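Lin2634 protein (Listeria innocua, PDB 3MZO) is a metal-binding HD-domain protein of the YfbR-like family, probably a phosphohydrolase acting on 5'-deoxynucleotides or related phosphate esters. Local coordinates at residues Thr39-Phe44 and Asp138-Leu143; Glu63-His68 and Lys132-Ser137; Glu165-Ile170 and Lys180-Glu185. All coordinates share one frame; numbering follows the deposited sequence.

After the N-terminal helix 4-13 comes helix 31-51, then helix 58-67 and, after two further helices, helix 129-151, which serves both contact 1 and contact 2. Contact 1 closes the longer loop, from 39-44 to 138-143; contact 2, between 63-68 and 132-137, is nested inside it, nearly two turns earlier on the shared helix, and the two touch through Ala42 and Ser137. Both reach the same calcium ion, by Asp138 and His68. Contact 3 follows in series and closes a short loop of nine residues between helices 158-172 and 177-191; it meets contact 1 through the Lys139-Glu165 salt bridge and the packing of Leu143 on Phe182.

Contact 1: Thr39-Phe44 and Asp138-Leu143; sequences TSIAQF and DKVDLL. With CA (calcium ion), chain K.
Ile41 carries the apolar part of this contact, reaching from helix 31-51 onto Val140 and Asp141 of helix 129-151. Its CD1 methyl lies 4.0 Å from CG1 of Val140 and also 4.0 Å from CB of Asp141, so the tip of the isoleucine rests against two consecutive residues. The branch CG2 of Ile41 comes alongside the same valine, 4.2 Å from Val140 CG1. Ile41 places CG1 beside its backbone N (chi1 -68°), and the extended chi2 of 158° carries CD1 onward to Asp141. Val140 answers with CG1, the branch anti to its backbone N, while the side chain of Asp141 runs roughly at right angles to Ile41 and offers its CB. The three touching residues are buried, and the nearest CA atoms, those of Ile41 and Val140, are 7.8 Å apart.

The polar part gathers round the calcium ion. Asp138 turns away from helix 31-51 and binds the ion through OD1 at 2.6 Å; His34, His68 and Asp69 complete the protein ligands, the His...His-Asp...Asp set that defines an HD domain. Water 1 is also a ligand, 2.6 Å from the calcium, and makes a weak bond to OD2 of Asp138, an oxygen that Lys125 pairs with in a salt bridge. Asp141 is a second-shell residue: its OD2 is hydrogen-bonded to ND1 of His34, which would orient that imidazole with NE2 toward the metal and may polarise it. One helical turn thus supplies a metal ligand, a partner for another ligand and the apolar seat for Ile41.

Helix 58-67 packs on Thr39 and Ala42, helices 158-172 and 177-191 cover Val140 and Leu143, and Phe113 of a second subunit meets the ring of Phe44 edge-to-face.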
loop_
_atom_site.group_PDB
_atom_site.type_symbol
_atom_site.label_atom_id
_atom_site.label_comp_id
_atom_site.label_asym_id
_atom_site.label_seq_id
_atom_site.Cartn_x
_atom_site.Cartn_y
_atom_site.Cartn_z
ATOM N N THR B 39 15.750 20.129 5.932
ATOM C CA THR B 39 16.448 21.187 5.165
ATOM C C THR B 39 15.597 22.480 5.161
ATOM O O THR B 39 16.117 23.568 5.421
ATOM C CB THR B 39 16.844 20.712 3.769
ATOM O OG1 THR B 39 17.567 19.480 3.892
ATOM C CG2 THR B 39 17.758 21.726 3.074
ATOM N N SER B 40 14.289 22.360 4.970
ATOM C CA SER B 40 13.388 23.517 5.101
ATOM C C SER B 40 13.376 24.173 6.470
ATOM O O SER B 40 13.430 25.421 6.576
ATOM C CB SER B 40 11.995 23.138 4.660
ATOM O OG SER B 40 12.019 22.650 3.321
ATOM N N ILE B 41 13.327 23.341 7.519
ATOM C CA ILE B 41 13.433 23.805 8.901
ATOM C C ILE B 41 14.768 24.529 9.131
ATOM O O ILE B 41 14.786 25.636 9.660
ATOM C CB ILE B 41 13.220 22.619 9.925
ATOM C CG1 ILE B 41 11.754 22.129 9.884
ATOM C CG2 ILE B 41 13.608 23.026 11.355
ATOM C CD1 ILE B 41 11.555 20.675 10.412
ATOM N N ALA B 42 15.868 23.940 8.678
ATOM C CA ALA B 42 17.194 24.522 8.869
ATOM C C ALA B 42 17.311 25.891 8.192
ATOM O O ALA B 42 17.887 26.842 8.757
ATOM C CB ALA B 42 18.297 23.562 8.358
ATOM N N GLN B 43 16.754 25.974 6.989
ATOM C CA GLN B 43 16.675 27.213 6.208
ATOM C C GLN B 43 15.965 28.284 6.998
ATOM O O GLN B 43 16.361 29.445 6.962
ATOM C CB GLN B 43 15.920 26.931 4.902
ATOM C CG GLN B 43 15.496 28.140 4.033
ATOM C CD GLN B 43 14.902 27.691 2.722
ATOM O OE1 GLN B 43 15.608 27.526 1.717
ATOM N NE2 GLN B 43 13.609 27.456 2.725
ATOM N N PHE B 44 14.880 27.914 7.678
ATOM C CA PHE B 44 14.190 28.882 8.485
ATOM C C PHE B 44 15.064 29.341 9.649
ATOM O O PHE B 44 15.170 30.538 9.920
ATOM C CB PHE B 44 12.858 28.379 9.020
ATOM C CG PHE B 44 12.287 29.288 10.052
ATOM C CD1 PHE B 44 11.703 30.470 9.682
ATOM C CD2 PHE B 44 12.413 28.994 11.411
ATOM C CE1 PHE B 44 11.222 31.368 10.656
ATOM C CE2 PHE B 44 11.921 29.860 12.371
ATOM C CZ PHE B 44 11.318 31.055 11.981
ATOM N N ASP B 138 16.671 18.575 12.947
ATOM C CA ASP B 138 16.366 17.153 13.007
ATOM C C ASP B 138 15.419 16.849 14.198
ATOM O O ASP B 138 14.411 16.151 14.046
ATOM C CB ASP B 138 17.699 16.404 13.130
ATOM C CG ASP B 138 17.572 14.910 12.907
ATOM O OD1 ASP B 138 16.559 14.453 12.339
ATOM O OD2 ASP B 138 18.519 14.184 13.293
ATOM N N LYS B 139 15.725 17.392 15.376
ATOM C CA LYS B 139 14.852 17.205 16.531
ATOM C C LYS B 139 13.504 17.889 16.368
ATOM O O LYS B 139 12.501 17.385 16.826
ATOM C CB LYS B 139 15.517 17.658 17.839
ATOM C CG LYS B 139 16.742 16.859 18.246
ATOM C CD LYS B 139 16.488 15.364 18.368
ATOM C CE LYS B 139 17.785 14.623 18.723
ATOM N NZ LYS B 139 17.485 13.249 19.080
ATOM N N VAL B 140 13.473 19.036 15.710
ATOM C CA VAL B 140 12.187 19.686 15.438
ATOM C C VAL B 140 11.329 18.779 14.558
ATOM O O VAL B 140 10.118 18.690 14.797
ATOM C CB VAL B 140 12.316 21.094 14.837
ATOM C CG1 VAL B 140 10.986 21.549 14.264
ATOM C CG2 VAL B 140 12.837 22.074 15.900
ATOM N N ASP B 141 11.908 18.123 13.556
ATOM C CA ASP B 141 11.082 17.274 12.677
ATOM C C ASP B 141 10.569 16.063 13.470
ATOM O O ASP B 141 9.421 15.670 13.333
ATOM C CB ASP B 141 11.799 16.809 11.412
ATOM C CG ASP B 141 10.863 16.045 10.457
ATOM O OD1 ASP B 141 9.774 16.549 10.143
ATOM O OD2 ASP B 141 11.186 14.909 10.050
ATOM N N LEU B 142 11.432 15.500 14.302
ATOM C CA LEU B 142 11.068 14.382 15.165
ATOM C C LEU B 142 9.945 14.797 16.121
ATOM O O LEU B 142 9.019 14.040 16.401
ATOM C CB LEU B 142 12.305 13.951 15.924
ATOM C CG LEU B 142 12.382 12.576 16.558
ATOM C CD1 LEU B 142 12.224 11.439 15.542
ATOM C CD2 LEU B 142 13.711 12.482 17.302
ATOM N N LEU B 143 10.031 16.019 16.625
ATOM C CA LEU B 143 9.009 16.567 17.496
ATOM C C LEU B 143 7.667 16.712 16.758
ATOM O O LEU B 143 6.615 16.372 17.301
ATOM C CB LEU B 143 9.470 17.930 18.054
ATOM C CG LEU B 143 8.649 18.556 19.180
ATOM C CD1 LEU B 143 9.130 18.064 20.552
ATOM C CD2 LEU B 143 8.728 20.082 19.113
HETATM CA CA CA K . 17.637 12.491 11.025
HETATM O O HOH W 1 20.029 11.595 11.673
#

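Contact 2: Glu63-His68 and Lys132-Ser137; sequences EKALNH and KILAIS. With CA (calcium ion), chain M; CA (calcium ion), chain K.
Leu134 splits its two methyls between the His68 ring and the backbone of Lys64 and Ala65. CD1 sits over one face of the His68 imidazole, a CH-pi contact with 4.0 Å from the methyl to the ring centroid, displaced toward the rim; CG of His68 is its nearest ring atom. The same CD1 touches Ala65 CA at 3.8 Å, while CD2 lies against Lys64 O at 3.6 Å and beside the CB atoms of Lys64 and His68.

The imidazole is also gripped at its edge. ND1 of His68 donates to Ala65 O (2.8 Å, 157° at the hydrogen), nearly in the ring plane, and NE2 lies 2.9 Å from the calcium ion it shares with His34, Asp69 and Asp138. His68 CG stands between the backbone N and the carbonyl carbon (chi1 78°), which folds the ring back to Ala65. The main chain binds a second calcium, with His68 O at 2.6 Å and Asp69 as the other protein ligand, and three waters fill further positions.

Helix 31-51 touches both segments, through Thr39 on Ala65 and Ile41 on Ser137; helix 114-121 flanks Asn67, which also bonds to Gln43 of a second subunit.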
loop_
_atom_site.group_PDB
_atom_site.type_symbol
_atom_site.label_atom_id
_atom_site.label_comp_id
_atom_site.label_asym_id
_atom_site.label_seq_id
_atom_site.Cartn_x
_atom_site.Cartn_y
_atom_site.Cartn_z
ATOM N N GLU B 63 24.094 21.933 3.000
ATOM C CA GLU B 63 24.747 20.661 2.760
ATOM C C GLU B 63 24.661 19.713 3.977
ATOM O O GLU B 63 24.480 18.522 3.798
ATOM C CB GLU B 63 26.185 20.836 2.236
ATOM C CG GLU B 63 27.189 21.194 3.239
ATOM C CD GLU B 63 28.539 21.636 2.627
ATOM O OE1 GLU B 63 28.712 21.669 1.372
ATOM O OE2 GLU B 63 29.429 21.932 3.444
ATOM N N LYS B 64 24.751 20.239 5.190
ATOM C CA LYS B 64 24.587 19.410 6.379
ATOM C C LYS B 64 23.163 18.859 6.483
ATOM O O LYS B 64 22.979 17.650 6.687
ATOM C CB LYS B 64 24.931 20.203 7.655
ATOM C CG LYS B 64 26.404 20.465 7.855
ATOM C CD LYS B 64 26.641 21.556 8.931
ATOM C CE LYS B 64 28.134 21.739 9.239
ATOM N NZ LYS B 64 28.719 20.520 9.809
ATOM N N ALA B 65 22.157 19.725 6.306
ATOM C CA ALA B 65 20.748 19.345 6.444
ATOM C C ALA B 65 20.281 18.423 5.325
ATOM O O ALA B 65 19.576 17.428 5.574
ATOM C CB ALA B 65 19.861 20.589 6.502
ATOM N N LEU B 66 20.690 18.723 4.096
ATOM C CA LEU B 66 20.242 17.967 2.943
ATOM C C LEU B 66 20.722 16.511 2.961
ATOM O O LEU B 66 19.966 15.597 2.644
ATOM C CB LEU B 66 20.698 18.634 1.632
ATOM C CG LEU B 66 20.127 17.963 0.378
ATOM C CD1 LEU B 66 18.610 18.174 0.281
ATOM C CD2 LEU B 66 20.871 18.463 -0.876
ATOM N N ASN B 67 21.981 16.319 3.325
ATOM C CA ASN B 67 22.655 15.042 3.202
ATOM C C ASN B 67 22.743 14.210 4.480
ATOM O O ASN B 67 23.271 13.131 4.440
ATOM C CB ASN B 67 24.054 15.290 2.673
ATOM C CG ASN B 67 24.043 16.115 1.375
ATOM O OD1 ASN B 67 23.461 15.697 0.383
ATOM N ND2 ASN B 67 24.672 17.282 1.397
ATOM N N HIS B 68 22.167 14.675 5.577
ATOM C CA HIS B 68 22.459 14.075 6.883
ATOM C C HIS B 68 21.952 12.648 7.029
ATOM O O HIS B 68 22.539 11.922 7.782
ATOM C CB HIS B 68 21.949 14.920 8.057
ATOM C CG HIS B 68 20.476 14.814 8.323
ATOM N ND1 HIS B 68 19.533 15.435 7.546
ATOM C CD2 HIS B 68 19.800 14.243 9.343
ATOM C CE1 HIS B 68 18.328 15.193 8.032
ATOM N NE2 HIS B 68 18.461 14.468 9.123
ATOM N N LYS B 132 24.946 22.950 14.642
ATOM C CA LYS B 132 23.928 23.047 15.673
ATOM C C LYS B 132 22.557 23.289 15.047
ATOM O O LYS B 132 21.542 22.777 15.552
ATOM C CB LYS B 132 24.260 24.129 16.677
ATOM C CG LYS B 132 25.521 23.860 17.441
ATOM C CD LYS B 132 25.844 25.035 18.373
ATOM C CE LYS B 132 27.005 24.682 19.232
ATOM N NZ LYS B 132 27.390 25.771 20.189
ATOM N N ILE B 133 22.514 24.042 13.950
ATOM C CA ILE B 133 21.246 24.222 13.250
ATOM C C ILE B 133 20.749 22.872 12.774
ATOM O O ILE B 133 19.546 22.604 12.831
ATOM C CB ILE B 133 21.332 25.254 12.104
ATOM C CG1 ILE B 133 21.398 26.676 12.686
ATOM C CG2 ILE B 133 20.147 25.152 11.125
ATOM C CD1 ILE B 133 21.750 27.713 11.668
ATOM N N LEU B 134 21.650 22.017 12.303
ATOM C CA LEU B 134 21.240 20.660 11.887
ATOM C C LEU B 134 20.721 19.877 13.081
ATOM O O LEU B 134 19.705 19.190 12.966
ATOM C CB LEU B 134 22.390 19.886 11.238
ATOM C CG LEU B 134 22.112 18.401 10.904
ATOM C CD1 LEU B 134 20.867 18.160 10.046
ATOM C CD2 LEU B 134 23.353 17.756 10.267
ATOM N N ALA B 135 21.417 19.976 14.225
ATOM C CA ALA B 135 20.996 19.248 15.421
ATOM C C ALA B 135 19.569 19.629 15.817
ATOM O O ALA B 135 18.740 18.742 16.052
ATOM C CB ALA B 135 22.005 19.431 16.650
ATOM N N ILE B 136 19.262 20.920 15.868
ATOM C CA ILE B 136 17.955 21.316 16.354
ATOM C C ILE B 136 16.888 21.024 15.310
ATOM O O ILE B 136 15.757 20.694 15.677
ATOM C CB ILE B 136 17.871 22.772 16.849
ATOM C CG1 ILE B 136 18.157 23.775 15.730
ATOM C CG2 ILE B 136 18.845 23.012 18.044
ATOM C CD1 ILE B 136 18.031 25.260 16.177
ATOM N N SER B 137 17.244 21.135 14.022
ATOM C CA SER B 137 16.276 20.962 12.929
ATOM C C SER B 137 15.750 19.529 12.797
ATOM O O SER B 137 14.563 19.295 12.545
ATOM C CB SER B 137 16.912 21.437 11.599
ATOM O OG SER B 137 17.118 22.850 11.623
HETATM CA CA CA M . 22.135 10.487 9.858
HETATM CA CA CA K . 17.637 12.491 11.025
HETATM O O HOH W 1 20.029 11.595 11.673
HETATM O O HOH W 2 20.981 8.282 10.121
HETATM O O HOH W 3 23.071 12.591 11.044
HETATM O O HOH W 4 23.936 9.746 8.855
#

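Contact 3: Glu165-Ile170 and Lys180-Glu185; sequences EALATI and KYFLKE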
loop_
_atom_site.group_PDB
_atom_site.type_symbol
_atom_site.label_atom_id
_atom_site.label_comp_id
_atom_site.label_asym_id
_atom_site.label_seq_id
_atom_site.Cartn_x
_atom_site.Cartn_y
_atom_site.Cartn_z
ATOM N N GLU B 165 12.043 13.486 24.561
ATOM C CA GLU B 165 13.468 13.484 24.282
ATOM C C GLU B 165 13.829 14.600 23.335
ATOM O O GLU B 165 14.834 15.280 23.548
ATOM C CB GLU B 165 13.914 12.147 23.693
ATOM C CG GLU B 165 15.444 12.010 23.414
ATOM C CD GLU B 165 15.954 12.720 22.112
ATOM O OE1 GLU B 165 15.218 12.814 21.086
ATOM O OE2 GLU B 165 17.123 13.175 22.121
ATOM N N ALA B 166 13.017 14.772 22.290
ATOM C CA ALA B 166 13.265 15.784 21.284
ATOM C C ALA B 166 13.186 17.180 21.913
ATOM O O ALA B 166 14.128 17.961 21.781
ATOM C CB ALA B 166 12.289 15.616 20.080
ATOM N N LEU B 167 12.122 17.480 22.651
ATOM C CA LEU B 167 12.030 18.778 23.308
ATOM C C LEU B 167 13.165 19.014 24.334
ATOM O O LEU B 167 13.807 20.069 24.331
ATOM C CB LEU B 167 10.652 18.969 23.949
ATOM C CG LEU B 167 10.302 20.401 24.403
ATOM C CD1 LEU B 167 10.435 21.499 23.265
ATOM C CD2 LEU B 167 8.904 20.377 24.986
ATOM N N ALA B 168 13.438 18.020 25.170
ATOM C CA ALA B 168 14.560 18.090 26.107
ATOM C C ALA B 168 15.836 18.506 25.384
ATOM O O ALA B 168 16.514 19.436 25.799
ATOM C CB ALA B 168 14.760 16.740 26.800
ATOM N N THR B 169 16.152 17.830 24.290
ATOM C CA THR B 169 17.343 18.156 23.510
ATOM C C THR B 169 17.302 19.578 22.921
ATOM O O THR B 169 18.264 20.326 23.061
ATOM C CB THR B 169 17.551 17.121 22.408
ATOM O OG1 THR B 169 17.580 15.838 23.023
ATOM C CG2 THR B 169 18.855 17.327 21.660
ATOM N N ILE B 170 16.191 19.971 22.298
ATOM C CA ILE B 170 16.048 21.344 21.809
ATOM C C ILE B 170 16.377 22.373 22.927
ATOM O O ILE B 170 17.040 23.396 22.678
ATOM C CB ILE B 170 14.617 21.579 21.210
ATOM C CG1 ILE B 170 14.457 20.785 19.917
ATOM C CG2 ILE B 170 14.367 23.051 20.925
ATOM C CD1 ILE B 170 13.035 20.681 19.414
ATOM N N LYS B 180 15.542 30.183 20.893
ATOM C CA LYS B 180 14.783 31.211 21.615
ATOM C C LYS B 180 13.534 31.496 20.797
ATOM O O LYS B 180 12.427 31.578 21.347
ATOM C CB LYS B 180 15.578 32.517 21.800
ATOM C CG LYS B 180 16.636 32.508 22.914
ATOM C CD LYS B 180 17.316 33.895 22.984
ATOM C CE LYS B 180 18.766 33.819 23.412
ATOM N NZ LYS B 180 18.893 33.359 24.805
ATOM N N TYR B 181 13.699 31.654 19.486
ATOM C CA TYR B 181 12.536 31.884 18.640
ATOM C C TYR B 181 11.556 30.725 18.706
ATOM O O TYR B 181 10.363 30.937 18.885
ATOM C CB TYR B 181 12.912 32.140 17.176
ATOM C CG TYR B 181 11.693 32.549 16.408
ATOM C CD1 TYR B 181 11.285 33.881 16.390
ATOM C CD2 TYR B 181 10.892 31.603 15.770
ATOM C CE1 TYR B 181 10.140 34.273 15.718
ATOM C CE2 TYR B 181 9.740 31.986 15.084
ATOM C CZ TYR B 181 9.380 33.332 15.065
ATOM O OH TYR B 181 8.248 33.731 14.425
ATOM N N PHE B 182 12.044 29.509 18.534
ATOM C CA PHE B 182 11.179 28.319 18.607
ATOM C C PHE B 182 10.311 28.236 19.891
ATOM O O PHE B 182 9.109 27.975 19.808
ATOM C CB PHE B 182 11.996 27.027 18.436
ATOM C CG PHE B 182 11.182 25.776 18.631
ATOM C CD1 PHE B 182 10.493 25.212 17.567
ATOM C CD2 PHE B 182 11.083 25.182 19.893
ATOM C CE1 PHE B 182 9.716 24.091 17.734
ATOM C CE2 PHE B 182 10.314 24.037 20.078
ATOM C CZ PHE B 182 9.616 23.496 18.968
ATOM N N LEU B 183 10.915 28.465 21.056
ATOM C CA LEU B 183 10.209 28.324 22.328
ATOM C C LEU B 183 9.216 29.471 22.547
ATOM O O LEU B 183 8.110 29.258 23.040
ATOM C CB LEU B 183 11.203 28.294 23.492
ATOM C CG LEU B 183 12.164 27.114 23.494
ATOM C CD1 LEU B 183 13.348 27.437 24.405
ATOM C CD2 LEU B 183 11.430 25.827 23.916
ATOM N N LYS B 184 9.611 30.683 22.168
ATOM C CA LYS B 184 8.738 31.833 22.331
ATOM C C LYS B 184 7.498 31.791 21.409
ATOM O O LYS B 184 6.372 32.061 21.840
ATOM C CB LYS B 184 9.553 33.112 22.099
ATOM C CG LYS B 184 8.836 34.420 22.428
ATOM C CD LYS B 184 9.617 35.638 21.915
ATOM C CE LYS B 184 8.842 36.933 22.148
ATOM N NZ LYS B 184 9.689 38.110 21.883
ATOM N N GLU B 185 7.697 31.439 20.146
ATOM C CA GLU B 185 6.648 31.617 19.139
ATOM C C GLU B 185 6.068 30.336 18.563
ATOM O O GLU B 185 4.855 30.254 18.352
ATOM C CB GLU B 185 7.179 32.479 17.994
ATOM C CG GLU B 185 7.632 33.871 18.404
ATOM C CD GLU B 185 6.492 34.766 18.883
ATOM O OE1 GLU B 185 5.298 34.430 18.658
ATOM O OE2 GLU B 185 6.802 35.818 19.481
#
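Segments 165-170 and 180-185 are helical, their axes 12.0 Å apart at closest approach and their N-to-C directions 124° apart, with Ile170 and Phe182 nearest in the backbone at 9.1 Å between CA atoms. At that spacing long side chains have to bridge the gap, and Phe182 does most of the work. Its ring, carried on a CG anti to the backbone N (chi1 175°), extends from helix 177-191 toward helix 158-172 and receives two aliphatic groups along the same CD2-CE2 side. The CD1 methyl of Leu167 comes to the ring edge, near its plane, 4.1 Å from CE2 of Phe182. Ile170 brings its branch methyl CG2 to 4.0 Å from CD2 of Phe182, the two side chains crossing at about a right angle.

These are consecutive helices of the all-helical HD-domain fold, joined by a short connection into a widely splayed helical hairpin. The pair packs against helix 129-151, which carries the calcium ligand Asp138: Val140 packs on Ile170 and Phe182, and Leu143 on Leu167 and Phe182. The side chain of Ile170 is still about 9 Å from that of Asp138, so this contact belongs to the apolar core and not to the metal site.

Leu183 adds a looser touch, its CD2 standing 4.5 Å from CD1 of Leu167, so that this one leucine methyl is met by residues 182 and 183 in turn. The backbone of helix 177-191 widens into a pi-type turn at 182-185. At the start of segment 165-170, Glu165 forms a salt bridge with Lys139, a polar tie to helix 129-151 in addition to the apolar one. Helix 201-211 covers Leu167 through Thr205 and Ile208, while Tyr181 packs on Pro110 of a second subunit.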